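Local coordinates for peptide-binding protein (Photobacterium damsela subsp. piscicida, PDB 6SQX) that cleaves the peptidoglycan of potentially competing bacteria, as a secreted endopeptidase of the NlpC/P60 family, at residues R237-P242 with N286-T291; R230-T235 with L259-G264; I24-E29 with G430-G435; M413-W418 with I442-A447. One frame throughout, in Å; residues are numbered along the deposited sequence.

Contact 1 of 4, residues R237-P242 with N286-T291; sequences RKQDLP and NLKFTT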
loop_
_atom_site.group_PDB
_atom_site.type_symbol
_atom_site.label_atom_id
_atom_site.label_comp_id
_atom_site.label_asym_id
_atom_site.label_seq_id
_atom_site.Cartn_x
_atom_site.Cartn_y
_atom_site.Cartn_z
ATOM N N ARG A 237 -9.987 4.802 10.352
ATOM C CA ARG A 237 -8.616 4.360 10.073
ATOM C C ARG A 237 -8.051 3.539 11.229
ATOM O O ARG A 237 -7.495 2.454 11.022
ATOM C CB ARG A 237 -7.693 5.527 9.689
ATOM C CG ARG A 237 -6.283 5.016 9.314
ATOM C CD ARG A 237 -5.438 6.019 8.573
ATOM N NE ARG A 237 -4.989 7.166 9.363
ATOM C CZ ARG A 237 -3.761 7.320 9.881
ATOM N NH1 ARG A 237 -3.438 8.455 10.504
ATOM N NH2 ARG A 237 -2.841 6.368 9.801
ATOM N N LYS A 238 -8.121 4.061 12.459
ATOM C CA LYS A 238 -7.574 3.375 13.624
ATOM C C LYS A 238 -8.575 3.408 14.757
ATOM O O LYS A 238 -9.250 4.417 14.952
ATOM C CB LYS A 238 -6.328 4.068 14.166
ATOM C CG LYS A 238 -5.082 3.944 13.207
ATOM C CD LYS A 238 -3.965 4.763 13.739
ATOM C CE LYS A 238 -2.795 4.807 12.795
ATOM N NZ LYS A 238 -1.905 3.599 12.955
ATOM N N GLN A 239 -8.642 2.325 15.530
ATOM C CA GLN A 239 -9.449 2.356 16.742
ATOM C C GLN A 239 -8.845 1.361 17.727
ATOM O O GLN A 239 -8.126 0.439 17.338
ATOM C CB GLN A 239 -10.908 2.053 16.430
ATOM C CG GLN A 239 -11.124 0.685 15.937
ATOM C CD GLN A 239 -12.542 0.582 15.317
ATOM O OE1 GLN A 239 -13.543 0.603 16.032
ATOM N NE2 GLN A 239 -12.626 0.498 13.986
ATOM N N ASP A 240 -9.111 1.569 19.022
ATOM C CA ASP A 240 -8.547 0.725 20.073
ATOM C C ASP A 240 -9.480 -0.442 20.393
ATOM O O ASP A 240 -10.689 -0.249 20.579
ATOM C CB ASP A 240 -8.378 1.570 21.331
ATOM C CG ASP A 240 -7.416 2.706 21.115
ATOM O OD1 ASP A 240 -6.382 2.461 20.466
ATOM O OD2 ASP A 240 -7.680 3.872 21.557
ATOM N N LEU A 241 -8.918 -1.658 20.501
ATOM C CA LEU A 241 -9.730 -2.803 20.917
ATOM C C LEU A 241 -9.802 -2.845 22.447
ATOM O O LEU A 241 -8.896 -2.341 23.117
ATOM C CB LEU A 241 -9.152 -4.099 20.356
ATOM C CG LEU A 241 -9.255 -4.129 18.836
ATOM C CD1 LEU A 241 -8.695 -5.430 18.262
ATOM C CD2 LEU A 241 -10.684 -3.927 18.321
ATOM N N PRO A 242 -10.907 -3.352 23.020
ATOM C CA PRO A 242 -11.062 -3.336 24.481
ATOM C C PRO A 242 -9.917 -4.047 25.165
ATOM O O PRO A 242 -9.409 -5.066 24.675
ATOM C CB PRO A 242 -12.363 -4.106 24.705
ATOM C CG PRO A 242 -13.113 -3.941 23.504
ATOM C CD PRO A 242 -12.145 -3.761 22.353
ATOM N N ASN A 286 -18.381 -0.710 21.311
ATOM C CA ASN A 286 -17.959 0.616 20.875
ATOM C C ASN A 286 -17.152 0.607 19.586
ATOM O O ASN A 286 -16.546 1.627 19.248
ATOM C CB ASN A 286 -17.141 1.301 21.967
ATOM C CG ASN A 286 -17.940 1.543 23.215
ATOM O OD1 ASN A 286 -19.022 2.143 23.167
ATOM N ND2 ASN A 286 -17.426 1.063 24.351
ATOM N N LEU A 287 -17.123 -0.510 18.868
ATOM C CA LEU A 287 -16.270 -0.611 17.691
ATOM C C LEU A 287 -17.011 -0.134 16.445
ATOM O O LEU A 287 -18.243 -0.174 16.375
ATOM C CB LEU A 287 -15.766 -2.042 17.488
ATOM C CG LEU A 287 -14.888 -2.560 18.622
ATOM C CD1 LEU A 287 -14.364 -3.962 18.287
ATOM C CD2 LEU A 287 -13.736 -1.594 18.978
ATOM N N LYS A 288 -16.234 0.312 15.447
ATOM C CA LYS A 288 -16.768 0.909 14.220
ATOM C C LYS A 288 -16.364 0.023 13.035
ATOM O O LYS A 288 -15.203 0.038 12.580
ATOM C CB LYS A 288 -16.270 2.332 14.025
ATOM C CG LYS A 288 -16.557 3.305 15.209
ATOM C CD LYS A 288 -15.160 3.704 15.789
ATOM C CE LYS A 288 -15.118 4.841 16.809
ATOM N NZ LYS A 288 -13.708 4.996 17.370
ATOM N N PHE A 289 -17.324 -0.757 12.542
ATOM C CA PHE A 289 -17.074 -1.653 11.424
ATOM C C PHE A 289 -18.376 -1.895 10.690
ATOM O O PHE A 289 -19.457 -1.536 11.172
ATOM C CB PHE A 289 -16.386 -2.982 11.832
ATOM C CG PHE A 289 -17.124 -3.796 12.878
ATOM C CD1 PHE A 289 -18.252 -4.545 12.544
ATOM C CD2 PHE A 289 -16.650 -3.845 14.185
ATOM C CE1 PHE A 289 -18.928 -5.312 13.517
ATOM C CE2 PHE A 289 -17.303 -4.601 15.162
ATOM C CZ PHE A 289 -18.436 -5.349 14.828
ATOM N N THR A 290 -18.265 -2.507 9.514
ATOM C CA THR A 290 -19.424 -2.789 8.687
ATOM C C THR A 290 -19.189 -4.073 7.899
ATOM O O THR A 290 -18.052 -4.478 7.684
ATOM C CB THR A 290 -19.756 -1.604 7.760
ATOM O OG1 THR A 290 -21.099 -1.722 7.270
ATOM C CG2 THR A 290 -18.818 -1.589 6.592
ATOM N N THR A 291 -20.280 -4.694 7.454
ATOM C CA THR A 291 -20.135 -5.920 6.676
ATOM C C THR A 291 -19.284 -5.669 5.438
ATOM O O THR A 291 -19.468 -4.677 4.723
ATOM C CB THR A 291 -21.513 -6.468 6.269
ATOM O OG1 THR A 291 -22.273 -6.789 7.445
ATOM C CG2 THR A 291 -21.374 -7.723 5.389
HETATM O O HOH W 1 -11.193 5.785 16.315
HETATM O O HOH W 2 -13.943 2.416 18.216
#

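Contact 2 of 4, residues R230-T235 with L259-G264; sequences RLVTPT and LPEHKG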
loop_
_atom_site.group_PDB
_atom_site.type_symbol
_atom_site.label_atom_id
_atom_site.label_comp_id
_atom_site.label_asym_id
_atom_site.label_seq_id
_atom_site.Cartn_x
_atom_site.Cartn_y
_atom_site.Cartn_z
ATOM N N ARG A 230 -19.684 -14.426 8.403
ATOM C CA ARG A 230 -19.765 -13.081 7.867
ATOM C C ARG A 230 -18.464 -12.353 8.194
ATOM O O ARG A 230 -17.897 -12.530 9.274
ATOM C CB ARG A 230 -20.923 -12.389 8.565
ATOM C CG ARG A 230 -21.211 -10.998 8.170
ATOM C CD ARG A 230 -22.649 -10.650 8.681
ATOM N NE ARG A 230 -22.805 -10.913 10.123
ATOM C CZ ARG A 230 -23.523 -11.885 10.698
ATOM N NH1 ARG A 230 -23.493 -12.007 12.020
ATOM N NH2 ARG A 230 -24.290 -12.711 10.003
ATOM N N LEU A 231 -17.966 -11.560 7.249
ATOM C CA LEU A 231 -16.758 -10.771 7.441
ATOM C C LEU A 231 -17.105 -9.286 7.542
ATOM O O LEU A 231 -18.065 -8.804 6.909
ATOM C CB LEU A 231 -15.789 -10.988 6.268
ATOM C CG LEU A 231 -15.298 -12.429 6.117
ATOM C CD1 LEU A 231 -14.468 -12.558 4.825
ATOM C CD2 LEU A 231 -14.446 -12.868 7.323
ATOM N N VAL A 232 -16.313 -8.567 8.345
ATOM C CA VAL A 232 -16.509 -7.143 8.531
ATOM C C VAL A 232 -15.184 -6.433 8.303
ATOM O O VAL A 232 -14.103 -7.032 8.316
ATOM C CB VAL A 232 -17.082 -6.768 9.924
ATOM C CG1 VAL A 232 -18.496 -7.305 10.109
ATOM C CG2 VAL A 232 -16.132 -7.228 11.046
ATOM N N THR A 233 -15.266 -5.115 8.160
ATOM C CA THR A 233 -14.088 -4.301 7.916
ATOM C C THR A 233 -14.297 -2.973 8.636
ATOM O O THR A 233 -15.443 -2.502 8.739
ATOM C CB THR A 233 -13.846 -4.130 6.392
ATOM O OG1 THR A 233 -12.536 -3.619 6.133
ATOM C CG2 THR A 233 -14.945 -3.266 5.719
ATOM N N PRO A 234 -13.238 -2.367 9.166
ATOM C CA PRO A 234 -13.453 -1.148 9.969
ATOM C C PRO A 234 -13.899 0.012 9.101
ATOM O O PRO A 234 -13.524 0.129 7.931
ATOM C CB PRO A 234 -12.071 -0.854 10.551
ATOM C CG PRO A 234 -11.349 -2.245 10.608
ATOM C CD PRO A 234 -11.857 -2.898 9.296
ATOM N N THR A 235 -14.619 0.942 9.723
ATOM C CA THR A 235 -15.099 2.127 9.013
ATOM C C THR A 235 -14.325 3.395 9.349
ATOM O O THR A 235 -14.669 4.459 8.813
ATOM C CB THR A 235 -16.598 2.335 9.249
ATOM O OG1 THR A 235 -16.808 2.430 10.652
ATOM C CG2 THR A 235 -17.384 1.133 8.704
ATOM N N LEU A 259 -12.244 -9.290 8.930
ATOM C CA LEU A 259 -12.262 -10.188 10.072
ATOM C C LEU A 259 -13.651 -10.776 10.273
ATOM O O LEU A 259 -14.657 -10.161 9.887
ATOM C CB LEU A 259 -11.882 -9.427 11.354
ATOM C CG LEU A 259 -10.424 -8.909 11.373
ATOM C CD1 LEU A 259 -10.254 -7.834 12.481
ATOM C CD2 LEU A 259 -9.450 -10.093 11.617
ATOM N N PRO A 260 -13.739 -11.970 10.865
ATOM C CA PRO A 260 -15.049 -12.570 11.151
ATOM C C PRO A 260 -15.848 -11.775 12.181
ATOM O O PRO A 260 -15.299 -11.084 13.046
ATOM C CB PRO A 260 -14.694 -13.958 11.724
ATOM C CG PRO A 260 -13.305 -14.244 11.215
ATOM C CD PRO A 260 -12.622 -12.877 11.209
ATOM N N GLU A 261 -17.170 -11.956 12.117
ATOM C CA GLU A 261 -18.058 -11.349 13.089
ATOM C C GLU A 261 -19.227 -12.303 13.323
ATOM O O GLU A 261 -19.749 -12.919 12.386
ATOM C CB GLU A 261 -18.554 -9.995 12.533
ATOM C CG GLU A 261 -19.757 -9.371 13.249
ATOM C CD GLU A 261 -21.092 -9.803 12.640
ATOM O OE1 GLU A 261 -21.936 -10.338 13.392
ATOM O OE2 GLU A 261 -21.308 -9.605 11.408
ATOM N N HIS A 262 -19.611 -12.452 14.585
ATOM C CA HIS A 262 -20.718 -13.318 14.956
ATOM C C HIS A 262 -21.541 -12.600 16.018
ATOM O O HIS A 262 -20.980 -12.126 17.012
ATOM C CB HIS A 262 -20.152 -14.644 15.481
ATOM C CG HIS A 262 -21.201 -15.590 15.971
ATOM N ND1 HIS A 262 -21.955 -16.366 15.117
ATOM C CD2 HIS A 262 -21.642 -15.872 17.222
ATOM C CE1 HIS A 262 -22.805 -17.097 15.818
ATOM N NE2 HIS A 262 -22.639 -16.815 17.098
ATOM N N LYS A 263 -22.858 -12.490 15.785
ATOM C CA LYS A 263 -23.759 -11.816 16.729
ATOM C C LYS A 263 -23.278 -10.408 17.065
ATOM O O LYS A 263 -23.513 -9.891 18.169
ATOM C CB LYS A 263 -24.061 -12.656 17.975
ATOM C CG LYS A 263 -24.862 -13.921 17.635
ATOM C CD LYS A 263 -25.075 -14.810 18.858
ATOM C CE LYS A 263 -25.767 -16.134 18.491
ATOM N NZ LYS A 263 -25.771 -17.135 19.603
ATOM N N GLY A 264 -22.702 -9.741 16.064
ATOM C CA GLY A 264 -22.260 -8.366 16.203
ATOM C C GLY A 264 -20.929 -8.170 16.882
ATOM O O GLY A 264 -20.511 -7.007 17.071
HETATM O O HOH W 3 -20.966 -14.848 11.030
#

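Contact 3 of 4, residues I24-E29 with G430-G435; sequences ITIPIE and GRALVG. With EDO (1,2-ethanediol), chain K; EDO (1,2-ethanediol), chain R.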
loop_
_atom_site.group_PDB
_atom_site.type_symbol
_atom_site.label_atom_id
_atom_site.label_comp_id
_atom_site.label_asym_id
_atom_site.label_seq_id
_atom_site.Cartn_x
_atom_site.Cartn_y
_atom_site.Cartn_z
ATOM N N ILE A 24 11.294 22.371 1.110
ATOM C CA ILE A 24 10.485 23.596 1.239
ATOM C C ILE A 24 9.020 23.178 1.265
ATOM O O ILE A 24 8.536 22.543 0.318
ATOM C CB ILE A 24 10.734 24.517 0.019
ATOM C CG1 ILE A 24 12.211 24.896 -0.133
ATOM C CG2 ILE A 24 9.857 25.803 0.081
ATOM C CD1 ILE A 24 12.522 25.675 -1.443
ATOM N N THR A 25 8.297 23.551 2.328
ATOM C CA THR A 25 6.892 23.154 2.426
ATOM C C THR A 25 6.054 23.941 1.419
ATOM O O THR A 25 6.406 25.062 1.037
ATOM C CB THR A 25 6.344 23.417 3.822
ATOM O OG1 THR A 25 6.444 24.844 4.064
ATOM C CG2 THR A 25 7.126 22.621 4.856
ATOM N N ILE A 26 4.964 23.335 0.959
ATOM C CA ILE A 26 3.975 24.070 0.174
ATOM C C ILE A 26 2.598 23.941 0.816
ATOM O O ILE A 26 2.291 22.919 1.453
ATOM C CB ILE A 26 3.969 23.632 -1.312
ATOM C CG1 ILE A 26 3.850 22.090 -1.484
ATOM C CG2 ILE A 26 5.164 24.231 -2.070
ATOM C CD1 ILE A 26 3.379 21.703 -2.898
ATOM N N PRO A 27 1.740 24.938 0.626
ATOM C CA PRO A 27 0.397 24.897 1.217
ATOM C C PRO A 27 -0.462 23.802 0.602
ATOM O O PRO A 27 -0.233 23.368 -0.536
ATOM C CB PRO A 27 -0.185 26.269 0.845
ATOM C CG PRO A 27 1.001 27.158 0.690
ATOM C CD PRO A 27 2.063 26.254 0.031
ATOM N N ILE A 28 -1.485 23.384 1.361
ATOM C CA ILE A 28 -2.590 22.609 0.805
ATOM C C ILE A 28 -3.348 23.495 -0.174
ATOM O O ILE A 28 -3.566 24.687 0.086
ATOM C CB ILE A 28 -3.513 22.131 1.937
ATOM C CG1 ILE A 28 -2.732 21.222 2.886
ATOM C CG2 ILE A 28 -4.727 21.377 1.378
ATOM C CD1 ILE A 28 -3.568 20.698 4.088
ATOM N N GLU A 29 -3.739 22.945 -1.326
ATOM C CA GLU A 29 -4.266 23.773 -2.413
ATOM C C GLU A 29 -5.780 23.782 -2.510
ATOM O O GLU A 29 -6.386 24.852 -2.654
ATOM C CB GLU A 29 -3.703 23.296 -3.756
ATOM C CG GLU A 29 -2.190 23.478 -3.860
ATOM C CD GLU A 29 -1.656 23.098 -5.202
ATOM O OE1 GLU A 29 -1.735 23.908 -6.153
ATOM O OE2 GLU A 29 -1.194 21.949 -5.325
ATOM N N GLY A 430 15.809 19.693 -4.902
ATOM C CA GLY A 430 15.090 20.038 -3.691
ATOM C C GLY A 430 13.744 19.352 -3.742
ATOM O O GLY A 430 13.412 18.639 -4.695
ATOM N N ARG A 431 12.960 19.542 -2.684
ATOM C CA ARG A 431 11.599 19.005 -2.662
ATOM C C ARG A 431 10.646 20.072 -2.163
ATOM O O ARG A 431 10.934 20.754 -1.171
ATOM C CB ARG A 431 11.437 17.760 -1.749
ATOM C CG ARG A 431 12.239 16.540 -2.238
ATOM C CD ARG A 431 11.618 15.929 -3.515
ATOM N NE ARG A 431 12.314 14.705 -3.905
ATOM C CZ ARG A 431 13.474 14.685 -4.565
ATOM N NH1 ARG A 431 14.071 15.818 -4.928
ATOM N NH2 ARG A 431 14.021 13.515 -4.902
ATOM N N ALA A 432 9.495 20.164 -2.814
ATOM C CA ALA A 432 8.350 20.915 -2.284
ATOM C C ALA A 432 7.553 19.880 -1.493
ATOM O O ALA A 432 6.866 19.036 -2.071
ATOM C CB ALA A 432 7.517 21.521 -3.411
ATOM N N LEU A 433 7.681 19.924 -0.166
ATOM C CA LEU A 433 7.139 18.875 0.691
ATOM C C LEU A 433 5.628 18.973 0.871
ATOM O O LEU A 433 5.079 20.054 1.156
ATOM C CB LEU A 433 7.744 18.951 2.095
ATOM C CG LEU A 433 9.239 18.707 2.278
ATOM C CD1 LEU A 433 9.513 18.781 3.787
ATOM C CD2 LEU A 433 9.648 17.327 1.722
ATOM N N VAL A 434 4.973 17.823 0.770
ATOM C CA VAL A 434 3.563 17.641 1.089
ATOM C C VAL A 434 3.473 16.691 2.275
ATOM O O VAL A 434 3.192 17.107 3.402
ATOM C CB VAL A 434 2.783 17.142 -0.143
ATOM C CG1 VAL A 434 1.294 16.900 0.223
ATOM C CG2 VAL A 434 2.931 18.184 -1.254
ATOM N N GLY A 435 3.818 15.425 2.077
ATOM C CA GLY A 435 4.092 14.553 3.204
ATOM C C GLY A 435 2.877 13.993 3.910
ATOM O O GLY A 435 3.017 13.505 5.047
HETATM C C1 EDO K . -4.524 27.559 -0.875
HETATM O O1 EDO K . -5.437 27.457 -1.978
HETATM C C2 EDO K . -3.155 27.916 -1.439
HETATM O O2 EDO K . -3.317 29.038 -2.320
HETATM C C1 EDO R . -8.563 24.639 1.145
HETATM O O1 EDO R . -7.796 23.900 2.102
HETATM C C2 EDO R . -7.584 25.586 0.474
HETATM O O2 EDO R . -6.499 25.803 1.385
HETATM O O HOH W 4 3.432 21.082 3.510
#

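Contact 4 of 4, residues M413-W418 with I442-A447; sequences MFNAPW and IGIGDA. With EDO (1,2-ethanediol), chain J.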
loop_
_atom_site.group_PDB
_atom_site.type_symbol
_atom_site.label_atom_id
_atom_site.label_comp_id
_atom_site.label_asym_id
_atom_site.label_seq_id
_atom_site.Cartn_x
_atom_site.Cartn_y
_atom_site.Cartn_z
ATOM N N MET A 413 -6.700 14.401 -8.022
ATOM C CA MET A 413 -6.508 13.009 -7.637
ATOM C C MET A 413 -6.404 12.879 -6.120
ATOM O O MET A 413 -5.951 13.790 -5.416
ATOM C CB MET A 413 -5.247 12.415 -8.319
ATOM C CG MET A 413 -3.977 13.284 -8.022
ATOM S SD MET A 413 -2.514 12.395 -8.621
ATOM C CE MET A 413 -1.238 13.601 -8.331
ATOM N N PHE A 414 -6.790 11.707 -5.630
ATOM C CA PHE A 414 -6.584 11.319 -4.237
ATOM C C PHE A 414 -5.243 10.601 -4.185
ATOM O O PHE A 414 -5.021 9.656 -4.974
ATOM C CB PHE A 414 -7.705 10.367 -3.828
ATOM C CG PHE A 414 -7.522 9.734 -2.483
ATOM C CD1 PHE A 414 -7.521 10.503 -1.321
ATOM C CD2 PHE A 414 -7.466 8.347 -2.358
ATOM C CE1 PHE A 414 -7.407 9.892 -0.057
ATOM C CE2 PHE A 414 -7.364 7.745 -1.110
ATOM C CZ PHE A 414 -7.348 8.516 0.048
ATOM N N ASN A 415 -4.313 11.043 -3.336
ATOM C CA ASN A 415 -2.983 10.445 -3.392
ATOM C C ASN A 415 -2.199 10.730 -2.118
ATOM O O ASN A 415 -2.584 11.590 -1.315
ATOM C CB ASN A 415 -2.240 10.881 -4.684
ATOM C CG ASN A 415 -1.800 12.369 -4.708
ATOM O OD1 ASN A 415 -0.638 12.685 -4.967
ATOM N ND2 ASN A 415 -2.736 13.280 -4.483
ATOM N N ALA A 416 -1.099 9.996 -1.931
ATOM C CA ALA A 416 -0.161 10.191 -0.835
ATOM C C ALA A 416 1.177 10.540 -1.469
ATOM O O ALA A 416 1.926 9.643 -1.875
ATOM C CB ALA A 416 -0.025 8.934 0.040
ATOM N N PRO A 417 1.502 11.819 -1.608
ATOM C CA PRO A 417 2.795 12.213 -2.170
ATOM C C PRO A 417 3.768 12.617 -1.078
ATOM O O PRO A 417 3.337 13.182 -0.059
ATOM C CB PRO A 417 2.432 13.438 -3.003
ATOM C CG PRO A 417 1.315 14.117 -2.201
ATOM C CD PRO A 417 0.557 12.947 -1.500
ATOM N N TRP A 418 5.066 12.407 -1.270
ATOM C CA TRP A 418 6.044 12.947 -0.353
ATOM C C TRP A 418 6.352 14.392 -0.694
ATOM O O TRP A 418 6.183 15.282 0.137
ATOM C CB TRP A 418 7.344 12.111 -0.372
ATOM C CG TRP A 418 8.385 12.750 0.487
ATOM C CD1 TRP A 418 9.506 13.408 0.091
ATOM C CD2 TRP A 418 8.332 12.861 1.925
ATOM N NE1 TRP A 418 10.205 13.889 1.199
ATOM C CE2 TRP A 418 9.472 13.588 2.332
ATOM C CE3 TRP A 418 7.418 12.426 2.903
ATOM C CZ2 TRP A 418 9.754 13.845 3.669
ATOM C CZ3 TRP A 418 7.684 12.704 4.227
ATOM C CH2 TRP A 418 8.850 13.415 4.601
ATOM N N ILE A 442 -3.728 17.313 -10.152
ATOM C CA ILE A 442 -2.728 16.433 -10.756
ATOM C C ILE A 442 -1.357 17.099 -10.708
ATOM O O ILE A 442 -0.344 16.471 -10.349
ATOM C CB ILE A 442 -3.124 16.097 -12.213
ATOM C CG1 ILE A 442 -4.401 15.247 -12.251
ATOM C CG2 ILE A 442 -1.979 15.436 -12.953
ATOM C CD1 ILE A 442 -4.214 13.811 -11.793
ATOM N N GLY A 443 -1.305 18.383 -11.114
ATOM C CA GLY A 443 -0.078 19.163 -11.093
ATOM C C GLY A 443 0.178 19.698 -9.691
ATOM O O GLY A 443 0.043 20.918 -9.440
ATOM N N ILE A 444 0.526 18.792 -8.763
ATOM C CA ILE A 444 0.729 19.204 -7.369
ATOM C C ILE A 444 1.701 20.369 -7.322
ATOM O O ILE A 444 2.829 20.275 -7.809
ATOM C CB ILE A 444 1.304 18.052 -6.518
ATOM C CG1 ILE A 444 0.408 16.823 -6.535
ATOM C CG2 ILE A 444 1.517 18.552 -5.065
ATOM C CD1 ILE A 444 1.081 15.617 -5.879
ATOM N N GLY A 445 1.308 21.463 -6.652
ATOM C CA GLY A 445 2.197 22.586 -6.476
ATOM C C GLY A 445 2.400 23.488 -7.679
ATOM O O GLY A 445 3.121 24.490 -7.556
ATOM N N ASP A 446 1.771 23.197 -8.819
ATOM C CA ASP A 446 1.960 24.051 -9.995
ATOM C C ASP A 446 1.570 25.487 -9.696
ATOM O O ASP A 446 2.154 26.423 -10.264
ATOM C CB ASP A 446 1.126 23.558 -11.185
ATOM C CG ASP A 446 1.757 22.401 -11.945
ATOM O OD1 ASP A 446 2.858 21.955 -11.597
ATOM O OD2 ASP A 446 1.115 21.961 -12.914
ATOM N N ALA A 447 0.608 25.682 -8.792
ATOM C CA ALA A 447 0.177 27.022 -8.434
ATOM C C ALA A 447 1.282 27.838 -7.788
ATOM O O ALA A 447 1.206 29.073 -7.816
ATOM C CB ALA A 447 -1.012 26.947 -7.469
HETATM C C1 EDO J . 4.864 13.071 -5.266
HETATM O O1 EDO J . 5.842 12.628 -4.312
HETATM C C2 EDO J . 5.369 13.125 -6.704
HETATM O O2 EDO J . 6.480 14.033 -6.772
#

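Contact 1 of 4, residues R237-P242 with N286-T291
Gln239 lays its carboxamide alongside the backbone of Lys288 and grips it at both polar ends, much as the C=O and N-H of one residue do in a hydrogen-bonded antiparallel pair. Its OE1 accepts from Lys288 N at 2.8 Å, with the N-H in the carbonyl plane and on a lone pair. Its NE2 returns a nearly straight bond to Lys288 O (3.0 Å, 170° at the hydrogen), the acceptor lying in the amide plane. A first torsion of 65° and an extended chain beyond it carry the amide across to the 286-291 backbone.

Lys288 bends at chi2 and passes CD 3.5 Å from Gln239 OE1. Its NZ then donates to two waters. One donates in turn to Lys238 O, while the other joins Asn286 O and Gln239 OE1. Beside this polar patch is an apolar one: Leu287 CD1 meets Leu241 CD2 at 3.7 Å, the two leucines crossing at about a right angle, and Leu287 CD2 lies 4.3 Å from Pro242 CD.

Gln239 thus links the two-stranded sheet 238-240/252-254 to the start of strand 289-291, the outer strand of a five-stranded sheet, beside strand 230-234. Glutamine suits this place because one buried amide both donates and accepts; the paired bonds fix its rotation and tie together backbones that are not themselves joined by hydrogen bonds.

Contact 2 of 4, residues R230-T235 with L259-G264
This is an antiparallel strand pairing that ends in a salt bridge, within a five-stranded sheet: it joins the central strand 259-262 to its neighbour 230-234, which has 289-291 on its other side. Val232 and Leu259 form a hydrogen-bonded pair, with Val232 N to Leu259 O at 2.8 Å and Leu259 N to Val232 O at 3.0 Å. Leu231 and Pro260 follow as a non-hydrogen-bonded pair, a position where proline's missing N-H costs no bond to this partner; Leu231 CD2 rests 4.3 Å from Pro260 CG. Farther along, the pairing of Arg230 with Glu261 is loose, and a water links Arg230 N to Glu261 O.

Charge takes over there. With CG anti to the backbone N (chi1 -179°) and a bend at chi3, Arg230 brings the edge of its guanidinium to the Glu261 carboxylate, the two planes 28° apart. NH1 donates almost straight to OE1 of Glu261 at 2.7 Å. The bond from NE to OE2 is modelled too short for its length to be trusted. Gly264 N reaches the same OE1 at 2.8 Å, from the opposite face of the carboxylate, so a backbone N-H helps to position the acid. The aliphatic part of Glu261 is used as well: its CB packs on Val232 CG1 at 3.6 Å.

Val232 and Leu259 face the same side, where Leu266 joins them. Lys263 and Gly264, both at positive phi, fit a type I′ turn leading into strand 265-271, and the strand order matches that of the preceding SH3 domain, consistent with a second bacterial SH3-like barrel.

Contact 3 of 4, residues I24-E29 with G430-G435
The flat groups that meet between Ile24 and Arg431-Leu433 are peptide groups, and they are approached differently. The Arg431 carbonyl points almost straight at Ile24 N (2.8 Å, 174° at the oxygen). The Ile24 carbonyl instead receives Leu433 N at 2.8 Å from above its plane, 40° out, while the CA of Ala432 comes close to the same oxygen. These are the bonds of a short parallel beta pairing, in which the N-terminal strand 23-25 forms an edge of a mixed four-stranded sheet beside strand 429-433.

Ile24 and Ala432 share one face of that sheet, with Leu422 of the next strand nearby; Thr25 and Leu433 share the other. The threonine is exposed, as suits a polar, beta-branched residue on an edge strand. Pairing frays after Thr25, where Ile26 N reaches Leu433 O over a longer 3.3 Å.

Ile26 then turns its branches onto the partner segment. With chi1 at 51°, CG2 stands opposite the carbonyl carbon and meets Ala432 CB at 3.8 Å, while CD1 at the end of the other branch meets Val434 CG2 at 3.9 Å. Isoleucine fits well, since its two branches reach two small apolar side chains at once. Farther on, Glu29 is held by Tyr405 and Gly445, fastening the N-terminal segment to the peptidase part of the chain across some 400 residues.

Where the backbones part, one water donates to both Ile26 O (3.0 Å) and Leu433 O (3.1 Å), so Leu433 O accepts from both this water and Ile26 N.

Contact 4 of 4, residues M413-W418 with I442-A447
Ile442 begins the contact by crossing Met413 at about a right angle: its CD1 lies 3.8 Å from Met413 CG and also meets SD. The methionine answers with its methyl, CE standing 3.6 Å from Ile442 O. Beyond CG the methionine is fully extended (chi2 171°, chi3 175°), which carries CG and SD past Ile442 CD1 and puts CE by Ile444 CD1; a long, pliable chain suits a place between two isoleucines.

Gly443 is the centre of an inverse gamma turn, with a weak bond from Ile444 N back to Ile442 O. The same glycine opens a type II turn, closed by Asp446 N to Gly443 O at 2.9 Å.

Ile444, second in that turn, points its side chain toward strand 408-415 and the residues after it. Its CD1 is the point of convergence, 3.9 Å from Met413 CE, 3.9 Å from Pro417 CB and 3.5 Å from Asn415 OD1. Gly445 takes the third position of the turn, where its positive phi is at home, and its N-H is bound by Glu29. Asp446 then leads into a short 3-10 segment.

No hydrogen bond crosses this buried contact, yet it flanks a polar pair: Asn415 OD1 is bonded to His395 NE2, and Asn415 ND2 to Thr440. Asparagine beside histidine on adjacent strands, with Ile444 CD1 packed against the asparagine oxygen, is consistent with the cysteine-histidine-polar site of NlpC/P60 peptidases.

Overall arrangement
The four contacts form two groups. Contacts 1 and 2 both reach one sheet, contact 1 through strand 289-291 alone, which pairs with strand 230-234 so that Lys288 and Thr290 join them directly; their centres are about 10 Å apart. Contacts 3 and 4 lie equally close in the peptidase part, meeting through Glu29 with Gly445 and through Val434 with Trp418. The two groups are about 30 Å or more apart between centres. Contact 4 is buried, mainly apolar and without hydrogen bonds across it; contact 3 is a surface pairing held mainly by backbone bonds. Contacts 1 and 2 are partly buried: a side-chain amide gripping a backbone, and strand pairing with a salt bridge between an exposed arginine and a buried glutamate.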